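Local atomic coordinates of periplasmic His/Glu/Gln/Arg/opine family-binding protein (PDB entry 3I6V), a protein that binds lysine in the cleft between its two lobes and, as a periplasmic solute-binding protein, probably delivers amino acids to an ABC transporter. Residues A[39-44]-A[200-205]; A[95-100]-A[154-159]; A[57-60]-A[64-67]; A[28-33]-A[87-92]. All blocks are in the same frame, centred on the assembly; numbering follows the deposited sequence.

Contact 1. Residues A[39-44]-A[200-205]; sequences CKRAGL and TSMKED
Arg-41 spans the gap between two helices and ends between Ser-201 and Asp-205, carrying this contact almost alone. Its CB leaves helix 30-42 pointing toward the other segment, and CG and CD follow in an extended chain (chi2 168°) that brings the charged head to the last turn of helix 189-204. CD is the first atom to touch, lying 3.7 Å from Ser-201 OG. At NE the chain meets Met-202 CG and also forms a salt bridge back to Glu-37, one turn earlier in its own helix. CZ lies 3.6 Å from Met-202 CG, which rests over one face of the guanidinium, toward its rim. The bonds at the tip lie near the guanidinium plane. NH1 donates to Ser-201 OG at 2.9 Å and, at a longer 3.2 Å, to Asp-205 OD2. NH2 reaches the same oxygen, Asp-205 OD2, at 2.9 Å on the syn lone pair of that oxygen, whereas NH1 approaches from above the carboxylate plane; one oxygen takes two N-H groups, and the guanidinium and carboxylate planes stand 85° apart. Ser-201 OG gives its own proton to Ala-198 O, and Asp-205 OD1 pairs with Thr-207 OG1, which steadies both acceptors. A leucine in place of Arg-41 would probably leave the Asp-205 carboxylate without its cationic mate and Glu-37 without this salt bridge. Beneath the polar bridge, Met-202 packs on Leu-34 and Leu-38, while Arg-41 and Met-202 both touch Thr-207, so the C-terminal ends of helices 30-42 and 189-204 meet the start of helix 207-216 here.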
loop_
_atom_site.group_PDB
_atom_site.type_symbol
_atom_site.label_atom_id
_atom_site.label_comp_id
_atom_site.label_asym_id
_atom_site.label_seq_id
_atom_site.Cartn_x
_atom_site.Cartn_y
_atom_site.Cartn_z
ATOM N N CYS A 39 -9.907 8.805 -12.897
ATOM C CA CYS A 39 -10.218 8.533 -14.277
ATOM C C CYS A 39 -11.359 9.426 -14.777
ATOM O O CYS A 39 -11.363 9.836 -15.930
ATOM C CB CYS A 39 -10.606 7.075 -14.473
ATOM S SG CYS A 39 -9.209 5.916 -14.420
ATOM N N LYS A 40 -12.348 9.673 -13.926
ATOM C CA LYS A 40 -13.453 10.547 -14.300
ATOM C C LYS A 40 -12.911 11.953 -14.613
ATOM O O LYS A 40 -13.278 12.546 -15.617
ATOM C CB LYS A 40 -14.490 10.609 -13.185
ATOM C CG LYS A 40 -15.685 11.523 -13.493
ATOM C CD LYS A 40 -16.606 11.618 -12.289
ATOM C CE LYS A 40 -17.984 12.205 -12.699
ATOM N NZ LYS A 40 -18.721 12.537 -11.473
ATOM N N ARG A 41 -12.021 12.455 -13.764
ATOM C CA ARG A 41 -11.488 13.792 -13.925
ATOM C C ARG A 41 -10.511 13.915 -15.099
ATOM O O ARG A 41 -10.378 14.990 -15.664
ATOM C CB ARG A 41 -10.828 14.256 -12.642
ATOM C CG ARG A 41 -11.801 14.719 -11.603
ATOM C CD ARG A 41 -11.078 14.860 -10.316
ATOM N NE ARG A 41 -11.943 15.252 -9.214
ATOM C CZ ARG A 41 -11.800 16.354 -8.483
ATOM N NH1 ARG A 41 -10.827 17.216 -8.741
ATOM N NH2 ARG A 41 -12.651 16.605 -7.489
ATOM N N ALA A 42 -9.870 12.808 -15.468
ATOM C CA ALA A 42 -8.939 12.749 -16.601
ATOM C C ALA A 42 -9.643 12.488 -17.921
ATOM O O ALA A 42 -9.017 12.558 -18.976
ATOM C CB ALA A 42 -7.868 11.647 -16.362
ATOM N N GLY A 43 -10.944 12.194 -17.855
ATOM C CA GLY A 43 -11.728 11.816 -19.025
ATOM C C GLY A 43 -11.410 10.426 -19.549
ATOM O O GLY A 43 -11.471 10.183 -20.745
ATOM N N LEU A 44 -11.078 9.495 -18.657
ATOM C CA LEU A 44 -10.725 8.144 -19.078
ATOM C C LEU A 44 -11.769 7.147 -18.574
ATOM O O LEU A 44 -12.346 7.333 -17.527
ATOM C CB LEU A 44 -9.335 7.777 -18.525
ATOM C CG LEU A 44 -8.181 8.708 -18.968
ATOM C CD1 LEU A 44 -7.043 8.568 -18.008
ATOM C CD2 LEU A 44 -7.744 8.355 -20.380
ATOM N N THR A 200 -3.516 16.527 -8.733
ATOM C CA THR A 200 -3.320 17.920 -8.328
ATOM C C THR A 200 -4.672 18.646 -8.104
ATOM O O THR A 200 -4.857 19.290 -7.085
ATOM C CB THR A 200 -2.456 18.665 -9.359
ATOM O OG1 THR A 200 -1.144 18.113 -9.323
ATOM C CG2 THR A 200 -2.376 20.191 -9.043
ATOM N N SER A 201 -5.592 18.495 -9.044
ATOM C CA SER A 201 -6.969 19.031 -8.924
ATOM C C SER A 201 -7.697 18.553 -7.648
ATOM O O SER A 201 -8.405 19.338 -7.009
ATOM C CB SER A 201 -7.780 18.692 -10.182
ATOM O OG SER A 201 -8.311 17.350 -10.121
ATOM N N MET A 202 -7.496 17.297 -7.234
ATOM C CA MET A 202 -8.139 16.802 -5.996
ATOM C C MET A 202 -7.462 17.353 -4.738
ATOM O O MET A 202 -8.097 17.484 -3.665
ATOM C CB MET A 202 -8.161 15.261 -5.950
ATOM C CG MET A 202 -9.014 14.604 -7.033
ATOM S SD MET A 202 -9.194 12.803 -6.894
ATOM C CE MET A 202 -9.893 12.731 -5.292
ATOM N N LYS A 203 -6.165 17.648 -4.848
ATOM C CA LYS A 203 -5.444 18.291 -3.757
ATOM C C LYS A 203 -5.909 19.748 -3.611
ATOM O O LYS A 203 -6.104 20.220 -2.507
ATOM C CB LYS A 203 -3.904 18.214 -3.929
ATOM C CG LYS A 203 -3.328 16.771 -3.750
ATOM C CD LYS A 203 -1.809 16.717 -3.814
ATOM C CE LYS A 203 -1.291 15.257 -3.814
ATOM N NZ LYS A 203 0.226 15.174 -4.022
ATOM N N GLU A 204 -6.099 20.425 -4.741
ATOM C CA GLU A 204 -6.446 21.847 -4.759
ATOM C C GLU A 204 -7.873 22.176 -4.242
ATOM O O GLU A 204 -8.070 23.219 -3.612
ATOM C CB GLU A 204 -6.201 22.425 -6.156
ATOM C CG GLU A 204 -4.723 22.706 -6.413
ATOM C CD GLU A 204 -4.422 23.077 -7.866
ATOM O OE1 GLU A 204 -5.303 22.883 -8.745
ATOM O OE2 GLU A 204 -3.288 23.542 -8.128
ATOM N N ASP A 205 -8.828 21.277 -4.496
ATOM C CA ASP A 205 -10.227 21.445 -4.094
ATOM C C ASP A 205 -10.626 20.706 -2.818
ATOM O O ASP A 205 -11.783 20.762 -2.426
ATOM C CB ASP A 205 -11.171 21.067 -5.242
ATOM C CG ASP A 205 -11.244 19.542 -5.510
ATOM O OD1 ASP A 205 -10.659 18.722 -4.761
ATOM O OD2 ASP A 205 -11.921 19.170 -6.483
#

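Contact 2. Residues A[95-100]-A[154-159]; sequences SYVATS and DYLVPI
Leu-156 turns its CG away from its own carbonyl carbon (chi1 -64°), sending both methyls off helix 153-162 toward the strand, and Val-97 answers with CG2, which chi1 of 162° also sets opposite the carbonyl carbon. The two side chains run antiparallel, side by side. Val-97 CG2 nestles into the fork of the leucine, 3.8 Å from Leu-156 CD1 and 4.0 Å from Leu-156 CD2. The same CD1 continues to the strand backbone, where it lies 3.4 Å from Ser-95 O. Since Ser-95 and Val-97 are two apart on strand 93-98, they face the helix together, and a branched leucine is long enough to cover both. A glycine at Leu-156 would probably open a gap above Val-97 and strip a buried patch of the strand of its cover. Phe-169 and Ile-138 also touch Leu-156, so the helix, strand 168-170 and helix 134-142 close around one apolar core. Ser-95 sends its hydroxyl to Asp-173. Between helix and strand themselves, cohesion comes from dispersion and the exclusion of water, which depends on complementary shape rather than on bond direction.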
loop_
_atom_site.group_PDB
_atom_site.type_symbol
_atom_site.label_atom_id
_atom_site.label_comp_id
_atom_site.label_asym_id
_atom_site.label_seq_id
_atom_site.Cartn_x
_atom_site.Cartn_y
_atom_site.Cartn_z
ATOM N N SER A 95 5.385 0.258 11.324
ATOM C CA SER A 95 5.318 -0.095 12.751
ATOM C C SER A 95 5.458 -1.581 12.948
ATOM O O SER A 95 5.239 -2.367 12.016
ATOM C CB SER A 95 3.976 0.315 13.364
ATOM O OG SER A 95 3.679 1.664 13.113
ATOM N N TYR A 96 5.827 -1.960 14.172
ATOM C CA TYR A 96 5.891 -3.357 14.563
ATOM C C TYR A 96 4.607 -3.729 15.293
ATOM O O TYR A 96 4.080 -2.950 16.089
ATOM C CB TYR A 96 7.071 -3.659 15.478
ATOM C CG TYR A 96 8.436 -3.473 14.868
ATOM C CD1 TYR A 96 9.069 -2.223 14.905
ATOM C CD2 TYR A 96 9.100 -4.540 14.269
ATOM C CE1 TYR A 96 10.347 -2.038 14.341
ATOM C CE2 TYR A 96 10.360 -4.376 13.722
ATOM C CZ TYR A 96 10.972 -3.129 13.762
ATOM O OH TYR A 96 12.208 -3.002 13.211
ATOM N N VAL A 97 4.139 -4.935 15.030
ATOM C CA VAL A 97 2.980 -5.485 15.754
ATOM C C VAL A 97 3.303 -6.874 16.258
ATOM O O VAL A 97 3.929 -7.663 15.563
ATOM C CB VAL A 97 1.669 -5.476 14.919
ATOM C CG1 VAL A 97 0.623 -6.458 15.523
ATOM C CG2 VAL A 97 1.085 -4.099 14.919
ATOM N N ALA A 98 2.874 -7.159 17.495
ATOM C CA ALA A 98 3.207 -8.414 18.138
ATOM C C ALA A 98 2.048 -8.921 19.034
ATOM O O ALA A 98 1.038 -8.231 19.211
ATOM C CB ALA A 98 4.503 -8.228 18.979
ATOM N N THR A 99 2.227 -10.106 19.606
ATOM C CA THR A 99 1.245 -10.663 20.571
ATOM C C THR A 99 1.562 -10.310 22.049
ATOM O O THR A 99 0.717 -10.503 22.927
ATOM C CB THR A 99 1.105 -12.186 20.424
ATOM O OG1 THR A 99 2.367 -12.804 20.695
ATOM C CG2 THR A 99 0.660 -12.577 18.999
ATOM N N SER A 100 2.766 -9.796 22.323
ATOM C CA SER A 100 3.100 -9.293 23.675
ATOM C C SER A 100 3.982 -8.053 23.609
ATOM O O SER A 100 4.657 -7.815 22.608
ATOM C CB SER A 100 3.782 -10.369 24.518
ATOM O OG SER A 100 5.081 -10.644 24.021
ATOM N N ASP A 154 -0.884 2.269 8.671
ATOM C CA ASP A 154 -2.293 2.376 8.360
ATOM C C ASP A 154 -2.968 1.047 8.025
ATOM O O ASP A 154 -4.191 0.912 8.208
ATOM C CB ASP A 154 -2.558 3.448 7.317
ATOM C CG ASP A 154 -2.312 4.850 7.876
ATOM O OD1 ASP A 154 -1.959 4.967 9.072
ATOM O OD2 ASP A 154 -2.454 5.815 7.126
ATOM N N TYR A 155 -2.174 0.078 7.563
ATOM C CA TYR A 155 -2.671 -1.266 7.358
ATOM C C TYR A 155 -2.894 -1.911 8.748
ATOM O O TYR A 155 -3.933 -2.577 9.003
ATOM C CB TYR A 155 -1.676 -2.085 6.524
ATOM C CG TYR A 155 -2.000 -3.571 6.464
ATOM C CD1 TYR A 155 -3.135 -4.045 5.784
ATOM C CD2 TYR A 155 -1.172 -4.497 7.090
ATOM C CE1 TYR A 155 -3.423 -5.432 5.732
ATOM C CE2 TYR A 155 -1.437 -5.848 7.046
ATOM C CZ TYR A 155 -2.564 -6.315 6.393
ATOM O OH TYR A 155 -2.788 -7.671 6.425
ATOM N N LEU A 156 -1.930 -1.711 9.639
ATOM C CA LEU A 156 -1.966 -2.340 10.983
ATOM C C LEU A 156 -2.991 -1.745 11.970
ATOM O O LEU A 156 -3.525 -2.492 12.785
ATOM C CB LEU A 156 -0.583 -2.384 11.636
ATOM C CG LEU A 156 0.468 -3.239 10.927
ATOM C CD1 LEU A 156 1.894 -2.872 11.438
ATOM C CD2 LEU A 156 0.208 -4.761 11.025
ATOM N N VAL A 157 -3.280 -0.451 11.889
ATOM C CA VAL A 157 -4.190 0.183 12.862
ATOM C C VAL A 157 -5.547 -0.575 13.006
ATOM O O VAL A 157 -5.873 -0.997 14.116
ATOM C CB VAL A 157 -4.363 1.710 12.659
ATOM C CG1 VAL A 157 -5.612 2.254 13.448
ATOM C CG2 VAL A 157 -3.061 2.488 13.098
ATOM N N PRO A 158 -6.290 -0.805 11.887
ATOM C CA PRO A 158 -7.575 -1.518 12.053
ATOM C C PRO A 158 -7.383 -2.958 12.508
ATOM O O PRO A 158 -8.238 -3.512 13.189
ATOM C CB PRO A 158 -8.203 -1.469 10.635
ATOM C CG PRO A 158 -7.497 -0.299 9.934
ATOM C CD PRO A 158 -6.073 -0.404 10.481
ATOM N N ILE A 159 -6.278 -3.577 12.121
ATOM C CA ILE A 159 -6.006 -4.948 12.505
ATOM C C ILE A 159 -5.801 -5.094 14.037
ATOM O O ILE A 159 -6.374 -6.001 14.685
ATOM C CB ILE A 159 -4.837 -5.492 11.678
ATOM C CG1 ILE A 159 -5.303 -5.784 10.244
ATOM C CG2 ILE A 159 -4.295 -6.754 12.265
ATOM C CD1 ILE A 159 -4.193 -6.221 9.347
#

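Contact 3. Residues A[57-60]-A[64-67]; sequences IPNL and NYDT
Asn-64 N returns to Asn-59 O, five residues back, in a 2.9 Å hydrogen bond that meets the carbonyl almost end-on (C=O...N 177°) and folds the chain back over the end of helix 56-61. The side chains of the same two residues cross beside it, with amide planes 26° apart. Asn-64 ND2 lies 3.7 Å from Asn-59 CG, a contact rather than a bond, and Asn-59 spends its own ND2 on Asn-51 OD1. Tyr-65 lays its ring against the helix backbone. Its CG sits between the backbone N and the carbonyl carbon (chi1 35°), which turns the ring back over the helix, so that Asn-59 O stands 4.0 Å above one face, near the rim. Tyr-65 OH, 3.2 Å from Asn-59 CB, hydrogen-bonds to Ile-56 O; tyrosine suits the place because its ring covers the turn while its hydroxyl binds a helix carbonyl. On the inner side Leu-60 CB packs at 3.8 Å from Tyr-65 CE2. The leucine then reaches on, its CD1 touching the backbone at Asp-66 C, 3.5 Å away. Arg-185 ties both segments together by donating to Leu-60 O and Tyr-65 O, and it shares the Asp-66 carboxylate with Arg-8. This is a tight helix-to-strand connection of an alpha/beta lobe in a periplasmic binding protein: strand 67-68, bonded to strand 7-11, leads directly into Gly-71, Met-72 and Ser-73 of the lysine pocket.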
loop_
_atom_site.group_PDB
_atom_site.type_symbol
_atom_site.label_atom_id
_atom_site.label_comp_id
_atom_site.label_asym_id
_atom_site.label_seq_id
_atom_site.Cartn_x
_atom_site.Cartn_y
_atom_site.Cartn_z
ATOM N N ILE A 57 4.710 -5.380 -10.471
ATOM C CA ILE A 57 5.576 -4.551 -11.295
ATOM C C ILE A 57 5.890 -5.235 -12.645
ATOM O O ILE A 57 5.654 -4.632 -13.678
ATOM C CB ILE A 57 6.828 -4.043 -10.549
ATOM C CG1 ILE A 57 6.427 -2.975 -9.512
ATOM C CG2 ILE A 57 7.848 -3.446 -11.553
ATOM C CD1 ILE A 57 7.652 -2.360 -8.718
ATOM N N PRO A 58 6.421 -6.481 -12.643
ATOM C CA PRO A 58 6.706 -7.103 -13.973
ATOM C C PRO A 58 5.480 -7.196 -14.869
ATOM O O PRO A 58 5.592 -6.991 -16.081
ATOM C CB PRO A 58 7.213 -8.525 -13.627
ATOM C CG PRO A 58 7.508 -8.538 -12.184
ATOM C CD PRO A 58 6.994 -7.250 -11.525
ATOM N N ASN A 59 4.308 -7.458 -14.288
ATOM C CA ASN A 59 3.089 -7.544 -15.104
ATOM C C ASN A 59 2.564 -6.197 -15.645
ATOM O O ASN A 59 1.866 -6.181 -16.670
ATOM C CB ASN A 59 2.006 -8.371 -14.389
ATOM C CG ASN A 59 2.400 -9.857 -14.284
ATOM O OD1 ASN A 59 3.401 -10.279 -14.859
ATOM N ND2 ASN A 59 1.606 -10.638 -13.568
ATOM N N LEU A 60 2.886 -5.082 -14.970
ATOM C CA LEU A 60 2.686 -3.755 -15.555
ATOM C C LEU A 60 3.631 -3.596 -16.736
ATOM O O LEU A 60 3.221 -3.164 -17.822
ATOM C CB LEU A 60 2.991 -2.630 -14.528
ATOM C CG LEU A 60 3.174 -1.208 -15.105
ATOM C CD1 LEU A 60 1.836 -0.658 -15.584
ATOM C CD2 LEU A 60 3.748 -0.243 -14.059
ATOM N N ASN A 64 0.111 -6.222 -19.032
ATOM C CA ASN A 64 -1.149 -6.803 -18.530
ATOM C C ASN A 64 -2.184 -5.781 -18.076
ATOM O O ASN A 64 -3.395 -6.067 -18.060
ATOM C CB ASN A 64 -0.912 -7.779 -17.376
ATOM C CG ASN A 64 -0.131 -9.021 -17.791
ATOM O OD1 ASN A 64 0.516 -9.055 -18.835
ATOM N ND2 ASN A 64 -0.164 -10.043 -16.934
ATOM N N TYR A 65 -1.712 -4.601 -17.664
ATOM C CA TYR A 65 -2.573 -3.492 -17.283
ATOM C C TYR A 65 -1.704 -2.240 -17.421
ATOM O O TYR A 65 -0.531 -2.345 -17.821
ATOM C CB TYR A 65 -3.132 -3.635 -15.841
ATOM C CG TYR A 65 -2.151 -4.288 -14.912
ATOM C CD1 TYR A 65 -2.107 -5.681 -14.795
ATOM C CD2 TYR A 65 -1.222 -3.525 -14.181
ATOM C CE1 TYR A 65 -1.175 -6.313 -13.969
ATOM C CE2 TYR A 65 -0.271 -4.159 -13.328
ATOM C CZ TYR A 65 -0.258 -5.543 -13.237
ATOM O OH TYR A 65 0.641 -6.211 -12.444
ATOM N N ASP A 66 -2.262 -1.080 -17.087
ATOM C CA ASP A 66 -1.593 0.181 -17.420
ATOM C C ASP A 66 -1.142 1.022 -16.244
ATOM O O ASP A 66 -0.355 1.959 -16.441
ATOM C CB ASP A 66 -2.486 1.026 -18.339
ATOM C CG ASP A 66 -2.940 0.241 -19.566
ATOM O OD1 ASP A 66 -2.079 -0.322 -20.281
ATOM O OD2 ASP A 66 -4.168 0.132 -19.773
ATOM N N THR A 67 -1.660 0.752 -15.057
ATOM C CA THR A 67 -1.228 1.477 -13.869
ATOM C C THR A 67 -1.125 0.530 -12.682
ATOM O O THR A 67 -1.748 -0.553 -12.683
ATOM C CB THR A 67 -2.212 2.613 -13.463
ATOM O OG1 THR A 67 -3.403 2.021 -12.904
ATOM C CG2 THR A 67 -2.600 3.496 -14.642
#

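Contact 4. Residues A[28-33]-A[87-92]; sequences DGFERE and NYIPPT
Glu-31 and Tyr-88 cross at about a right angle, carboxylate and ring planes 63° apart, and their ends are joined by a very short hydrogen bond. Tyr-88 OH donates to Glu-31 OE2 at 2.5 Å, with that oxygen close to the plane of the phenol ring, at its edge. The glutamate chain, extended beyond CG (chi2 171°), has just the length to reach it. OE2 also accepts from Gly-71 N, and OE1 pairs with Asn-19 ND2, so three donors surround a buried carboxylate and probably help to stabilise its negative charge. Because Gly-71 lines the lysine pocket, Glu-31 acts as a second-shell residue there. Beside this polar pair Phe-30 brings the edge of its ring: Tyr-88 CD2 lies in the phenylalanine plane, 3.9 Å from Phe-30 CE2. Ile-89 comes from the opposite direction to Phe-30, its CD1 at 3.7 Å from the same CE2. Tyr-88 and Ile-89 thus share one ring atom, the unbranched end of the isoleucine fitting beside the ring. Around the contact, Phe-216 of helix 207-216 meets Phe-30 edge-to-face and also touches Ile-89, while Val-180 of strand 180-184 packs on Glu-31 and Tyr-88, so that helix 207-216 and strand 180-184 each touch both the start of helix 30-42 and the end of strand 83-89.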
loop_
_atom_site.group_PDB
_atom_site.type_symbol
_atom_site.label_atom_id
_atom_site.label_comp_id
_atom_site.label_asym_id
_atom_site.label_seq_id
_atom_site.Cartn_x
_atom_site.Cartn_y
_atom_site.Cartn_z
ATOM N N ASP A 28 -12.521 -2.890 -4.305
ATOM C CA ASP A 28 -13.132 -1.961 -3.400
ATOM C C ASP A 28 -12.007 -1.321 -2.585
ATOM O O ASP A 28 -10.851 -1.702 -2.713
ATOM C CB ASP A 28 -14.070 -2.759 -2.454
ATOM C CG ASP A 28 -15.218 -1.924 -1.896
ATOM O OD1 ASP A 28 -15.051 -0.686 -1.709
ATOM O OD2 ASP A 28 -16.295 -2.534 -1.586
ATOM N N GLY A 29 -12.337 -0.355 -1.746
ATOM C CA GLY A 29 -11.325 0.285 -0.917
ATOM C C GLY A 29 -11.074 1.732 -1.303
ATOM O O GLY A 29 -11.675 2.265 -2.223
ATOM N N PHE A 30 -10.183 2.371 -0.563
ATOM C CA PHE A 30 -9.777 3.752 -0.829
ATOM C C PHE A 30 -9.410 3.978 -2.295
ATOM O O PHE A 30 -9.861 4.935 -2.937
ATOM C CB PHE A 30 -8.590 4.127 0.079
ATOM C CG PHE A 30 -7.995 5.466 -0.243
ATOM C CD1 PHE A 30 -8.667 6.639 0.112
ATOM C CD2 PHE A 30 -6.772 5.553 -0.906
ATOM C CE1 PHE A 30 -8.121 7.891 -0.177
ATOM C CE2 PHE A 30 -6.204 6.803 -1.214
ATOM C CZ PHE A 30 -6.871 7.969 -0.859
ATOM N N GLU A 31 -8.599 3.072 -2.805
ATOM C CA GLU A 31 -8.058 3.169 -4.137
ATOM C C GLU A 31 -9.053 2.900 -5.238
ATOM O O GLU A 31 -8.869 3.388 -6.352
ATOM C CB GLU A 31 -6.808 2.274 -4.267
ATOM C CG GLU A 31 -5.684 2.892 -3.417
ATOM C CD GLU A 31 -4.451 2.020 -3.279
ATOM O OE1 GLU A 31 -4.583 0.772 -3.259
ATOM O OE2 GLU A 31 -3.341 2.607 -3.180
ATOM N N ARG A 32 -10.107 2.132 -4.948
ATOM C CA ARG A 32 -11.198 1.980 -5.916
ATOM C C ARG A 32 -11.857 3.334 -6.091
ATOM O O ARG A 32 -12.071 3.782 -7.210
ATOM C CB ARG A 32 -12.292 0.989 -5.428
ATOM C CG ARG A 32 -13.548 0.977 -6.334
ATOM C CD ARG A 32 -13.115 0.437 -7.697
ATOM N NE ARG A 32 -14.103 0.499 -8.783
ATOM C CZ ARG A 32 -14.792 -0.553 -9.230
ATOM N NH1 ARG A 32 -14.660 -1.743 -8.634
ATOM N NH2 ARG A 32 -15.628 -0.415 -10.263
ATOM N N GLU A 33 -12.230 3.951 -4.978
ATOM C CA GLU A 33 -12.897 5.244 -5.044
ATOM C C GLU A 33 -11.981 6.305 -5.664
ATOM O O GLU A 33 -12.407 7.132 -6.497
ATOM C CB GLU A 33 -13.314 5.692 -3.653
ATOM C CG GLU A 33 -14.287 6.850 -3.706
ATOM C CD GLU A 33 -14.654 7.405 -2.347
ATOM O OE1 GLU A 33 -14.579 6.678 -1.331
ATOM O OE2 GLU A 33 -15.033 8.587 -2.304
ATOM N N ASN A 87 2.722 11.680 -4.984
ATOM C CA ASN A 87 2.005 10.877 -4.006
ATOM C C ASN A 87 0.487 11.267 -3.920
ATOM O O ASN A 87 0.091 12.389 -4.285
ATOM C CB ASN A 87 2.715 10.796 -2.637
ATOM C CG ASN A 87 2.901 12.165 -1.919
ATOM O OD1 ASN A 87 2.066 13.086 -1.984
ATOM N ND2 ASN A 87 3.991 12.257 -1.178
ATOM N N TYR A 88 -0.346 10.304 -3.528
ATOM C CA TYR A 88 -1.750 10.604 -3.306
ATOM C C TYR A 88 -2.167 10.318 -1.862
ATOM O O TYR A 88 -3.290 10.639 -1.458
ATOM C CB TYR A 88 -2.641 9.952 -4.341
ATOM C CG TYR A 88 -2.506 8.451 -4.420
ATOM C CD1 TYR A 88 -1.791 7.846 -5.465
ATOM C CD2 TYR A 88 -3.092 7.633 -3.447
ATOM C CE1 TYR A 88 -1.661 6.436 -5.544
ATOM C CE2 TYR A 88 -2.971 6.235 -3.508
ATOM C CZ TYR A 88 -2.280 5.651 -4.554
ATOM O OH TYR A 88 -2.148 4.283 -4.591
ATOM N N ILE A 89 -1.254 9.738 -1.093
ATOM C CA ILE A 89 -1.313 9.785 0.357
ATOM C C ILE A 89 0.069 10.269 0.815
ATOM O O ILE A 89 1.078 9.848 0.246
ATOM C CB ILE A 89 -1.621 8.399 0.983
ATOM C CG1 ILE A 89 -2.820 7.723 0.283
ATOM C CG2 ILE A 89 -1.845 8.508 2.551
ATOM C CD1 ILE A 89 -3.102 6.297 0.810
ATOM N N PRO A 90 0.116 11.183 1.822
ATOM C CA PRO A 90 1.388 11.616 2.378
ATOM C C PRO A 90 2.152 10.440 2.988
ATOM O O PRO A 90 1.524 9.414 3.336
ATOM C CB PRO A 90 0.990 12.661 3.471
ATOM C CG PRO A 90 -0.371 13.192 2.961
ATOM C CD PRO A 90 -1.029 11.930 2.391
ATOM N N PRO A 91 3.493 10.575 3.110
ATOM C CA PRO A 91 4.277 9.493 3.701
ATOM C C PRO A 91 3.686 9.145 5.059
ATOM O O PRO A 91 3.383 10.053 5.846
ATOM C CB PRO A 91 5.681 10.109 3.860
ATOM C CG PRO A 91 5.728 11.259 2.865
ATOM C CD PRO A 91 4.315 11.763 2.773
ATOM N N THR A 92 3.436 7.864 5.317
ATOM C CA THR A 92 3.007 7.460 6.683
ATOM C C THR A 92 3.937 6.385 7.275
ATOM O O THR A 92 4.691 5.739 6.552
ATOM C CB THR A 92 1.511 7.051 6.756
ATOM O OG1 THR A 92 1.247 6.035 5.787
ATOM C CG2 THR A 92 0.571 8.273 6.480
#

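Contacts 2 and 4 are buried, whereas contacts 1 and 3 are only partly so. Contacts 1 and 4 use opposite ends of helix 30-42 and are joined directly, Lys-203 NZ probably donating to Asn-87 O; their chemistry differs with depth, a salt bridge between helix ends near the surface against a carboxylate-phenol bond set beside apolar side chains. Contact 3, nested along the chain inside both, is local and relies on a backbone bond and a covering ring. Contact 2 lies on the other side of the chain's centre from contacts 1 and 3 and rests on apolar side-chain packing, with one methyl against a strand carbonyl. The chain leaving contact 4 runs into its strand 93-98, connecting the two lobes.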